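Local atomic coordinates of CMP/dCMP-type deaminase domain-containing protein (Aspergillus oryzae RIB40, PDB entry 7DS0), a protein that probably acts as a zinc-dependent deaminase of the cytidine deaminase superfamily, in a family related to the AID/APOBEC enzymes. Residues Leu32-Glu37 / Asp44-Ser49. Numbering follows the deposited sequence.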
loop_
_atom_site.group_PDB
_atom_site.type_symbol
_atom_site.label_atom_id
_atom_site.label_comp_id
_atom_site.label_asym_id
_atom_site.label_seq_id
_atom_site.Cartn_x
_atom_site.Cartn_y
_atom_site.Cartn_z
ATOM N N LEU A 32 2.942 6.847 1.180
ATOM C CA LEU A 32 2.498 7.643 0.041
ATOM C C LEU A 32 3.515 8.750 -0.201
ATOM O O LEU A 32 3.829 9.515 0.719
ATOM C CB LEU A 32 1.110 8.226 0.315
ATOM C CG LEU A 32 0.483 9.079 -0.786
ATOM C CD1 LEU A 32 0.272 8.229 -2.041
ATOM C CD2 LEU A 32 -0.841 9.674 -0.300
ATOM N N VAL A 33 4.044 8.823 -1.427
ATOM C CA VAL A 33 5.147 9.717 -1.767
ATOM C C VAL A 33 4.704 10.655 -2.883
ATOM O O VAL A 33 4.050 10.228 -3.839
ATOM C CB VAL A 33 6.399 8.923 -2.203
ATOM C CG1 VAL A 33 7.509 9.858 -2.697
ATOM C CG2 VAL A 33 6.903 8.039 -1.060
ATOM N N SER A 34 5.059 11.933 -2.757
ATOM C CA SER A 34 4.927 12.896 -3.846
ATOM C C SER A 34 6.289 13.051 -4.512
ATOM O O SER A 34 7.264 13.452 -3.866
ATOM C CB SER A 34 4.418 14.249 -3.347
ATOM O OG SER A 34 4.529 15.232 -4.368
ATOM N N ARG A 35 6.354 12.731 -5.803
ATOM C CA ARG A 35 7.611 12.644 -6.531
ATOM C C ARG A 35 7.579 13.563 -7.745
ATOM O O ARG A 35 6.559 13.651 -8.430
ATOM C CB ARG A 35 7.857 11.186 -6.965
ATOM C CG ARG A 35 9.082 10.967 -7.841
ATOM C CD ARG A 35 9.381 9.480 -7.915
ATOM N NE ARG A 35 9.805 8.970 -6.611
ATOM C CZ ARG A 35 9.686 7.707 -6.214
ATOM N NH1 ARG A 35 9.150 6.789 -7.013
ATOM N NH2 ARG A 35 10.108 7.361 -5.009
ATOM N N LYS A 36 8.687 14.256 -7.994
ATOM C CA LYS A 36 8.793 15.103 -9.174
ATOM C C LYS A 36 8.763 14.249 -10.439
ATOM O O LYS A 36 9.380 13.186 -10.501
ATOM C CB LYS A 36 10.091 15.910 -9.118
ATOM C CG LYS A 36 10.136 17.103 -10.055
ATOM C CD LYS A 36 9.952 18.393 -9.274
ATOM C CE LYS A 36 10.497 19.568 -10.028
ATOM N NZ LYS A 36 9.526 20.688 -10.039
ATOM N N GLU A 37 8.034 14.711 -11.453
ATOM C CA GLU A 37 8.085 14.032 -12.738
ATOM C C GLU A 37 9.464 14.199 -13.365
ATOM O O GLU A 37 10.131 15.221 -13.186
ATOM C CB GLU A 37 7.011 14.571 -13.688
ATOM C CG GLU A 37 5.577 14.177 -13.308
ATOM C CD GLU A 37 5.263 12.710 -13.581
ATOM O OE1 GLU A 37 6.177 11.937 -13.929
ATOM O OE2 GLU A 37 4.089 12.321 -13.415
ATOM N N ASP A 44 14.242 15.079 -3.453
ATOM C CA ASP A 44 13.059 15.877 -3.737
ATOM C C ASP A 44 11.760 15.130 -3.476
ATOM O O ASP A 44 10.692 15.745 -3.553
ATOM C CB ASP A 44 13.069 16.364 -5.186
ATOM C CG ASP A 44 12.133 17.534 -5.408
ATOM O OD1 ASP A 44 12.321 18.572 -4.735
ATOM O OD2 ASP A 44 11.208 17.416 -6.241
ATOM N N ASP A 45 11.818 13.828 -3.186
ATOM C CA ASP A 45 10.626 13.113 -2.751
ATOM C C ASP A 45 10.078 13.761 -1.486
ATOM O O ASP A 45 10.830 14.256 -0.642
ATOM C CB ASP A 45 10.941 11.640 -2.454
ATOM C CG ASP A 45 10.933 10.751 -3.692
ATOM O OD1 ASP A 45 10.695 11.246 -4.815
ATOM O OD2 ASP A 45 11.164 9.532 -3.525
ATOM N N ARG A 46 8.756 13.743 -1.351
ATOM C CA ARG A 46 8.085 14.214 -0.144
ATOM C C ARG A 46 7.178 13.108 0.368
ATOM O O ARG A 46 6.383 12.561 -0.403
ATOM C CB ARG A 46 7.259 15.476 -0.420
ATOM C CG ARG A 46 8.066 16.645 -0.964
ATOM C CD ARG A 46 7.175 17.640 -1.705
ATOM N NE ARG A 46 7.964 18.738 -2.259
ATOM C CZ ARG A 46 7.451 19.775 -2.915
ATOM N NH1 ARG A 46 6.136 19.863 -3.093
ATOM N NH2 ARG A 46 8.251 20.721 -3.386
ATOM N N ILE A 47 7.294 12.770 1.652
ATOM C CA ILE A 47 6.385 11.792 2.248
ATOM C C ILE A 47 5.067 12.488 2.554
ATOM O O ILE A 47 5.030 13.439 3.342
ATOM C CB ILE A 47 6.972 11.165 3.523
ATOM C CG1 ILE A 47 8.349 10.554 3.251
ATOM C CG2 ILE A 47 6.012 10.109 4.078
ATOM C CD1 ILE A 47 8.343 9.579 2.113
ATOM N N VAL A 48 3.986 11.994 1.954
ATOM C CA VAL A 48 2.659 12.591 2.105
ATOM C C VAL A 48 1.908 11.961 3.265
ATOM O O VAL A 48 1.241 12.659 4.034
ATOM C CB VAL A 48 1.865 12.456 0.790
ATOM C CG1 VAL A 48 0.422 12.949 0.970
ATOM C CG2 VAL A 48 2.553 13.224 -0.329
ATOM N N SER A 49 2.000 10.640 3.402
ATOM C CA SER A 49 1.329 9.945 4.492
ATOM C C SER A 49 1.949 8.565 4.633
ATOM O O SER A 49 2.704 8.110 3.773
ATOM C CB SER A 49 -0.179 9.836 4.249
ATOM O OG SER A 49 -0.821 9.377 5.429
HETATM O O HOH W 1 10.990 13.594 -6.251
#
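Val48 lays its two methyls over the side chains of Leu32 and Ser34: CG1 meets Leu32 CD2 at 3.7 Å, while CG2 reaches in the other direction to the CB of Ser34. Val48 holds the extra position of a classic beta bulge, where it and Ser49 together face Leu32. Leu32 O takes a bond of 2.8 Å from Val48 N and a second, weak one from Ser49 N, and Leu32 N is bonded to Ser49 O. Beyond the bulge the antiparallel pairing is regular. Ser34 and Arg46 form a hydrogen-bonded pair, with Ser34 N 2.8 Å from Arg46 O and the return bond from Arg46 N to Ser34 O. On the face bearing Val33 and Ile47, Val33 CG2 touches Ile47 CD1 at 3.8 Å, and Val33 CG1 packs against the carboxylate carbon of Asp45.

That carboxylate is gripped side-on by Arg35, whose chain bends at chi3 (-67°) to bring NE to Asp45 OD1 at 3.0 Å and NH2 to OD2 at 2.8 Å. Both oxygens are met on their syn sides, and the two flat groups are only 26° apart, so the paired bonds restrict rotation of either one. A water accepts from Lys36 N and donates to Asp45 OD1, linking the end of strand 32-36 to the aspartate just ahead of the second strand. Tyr8 OH also bonds Asp45 OD2.

The contact forms the hairpin of strands 29-36 and 46-52, the latter at the sheet's edge, with strand 91-97 flanking 29-36 on its other side. Helix 5-16 covers Val33, Arg35 and Ile47; helix 62-73 packs on Leu32, Val48 and Ser49.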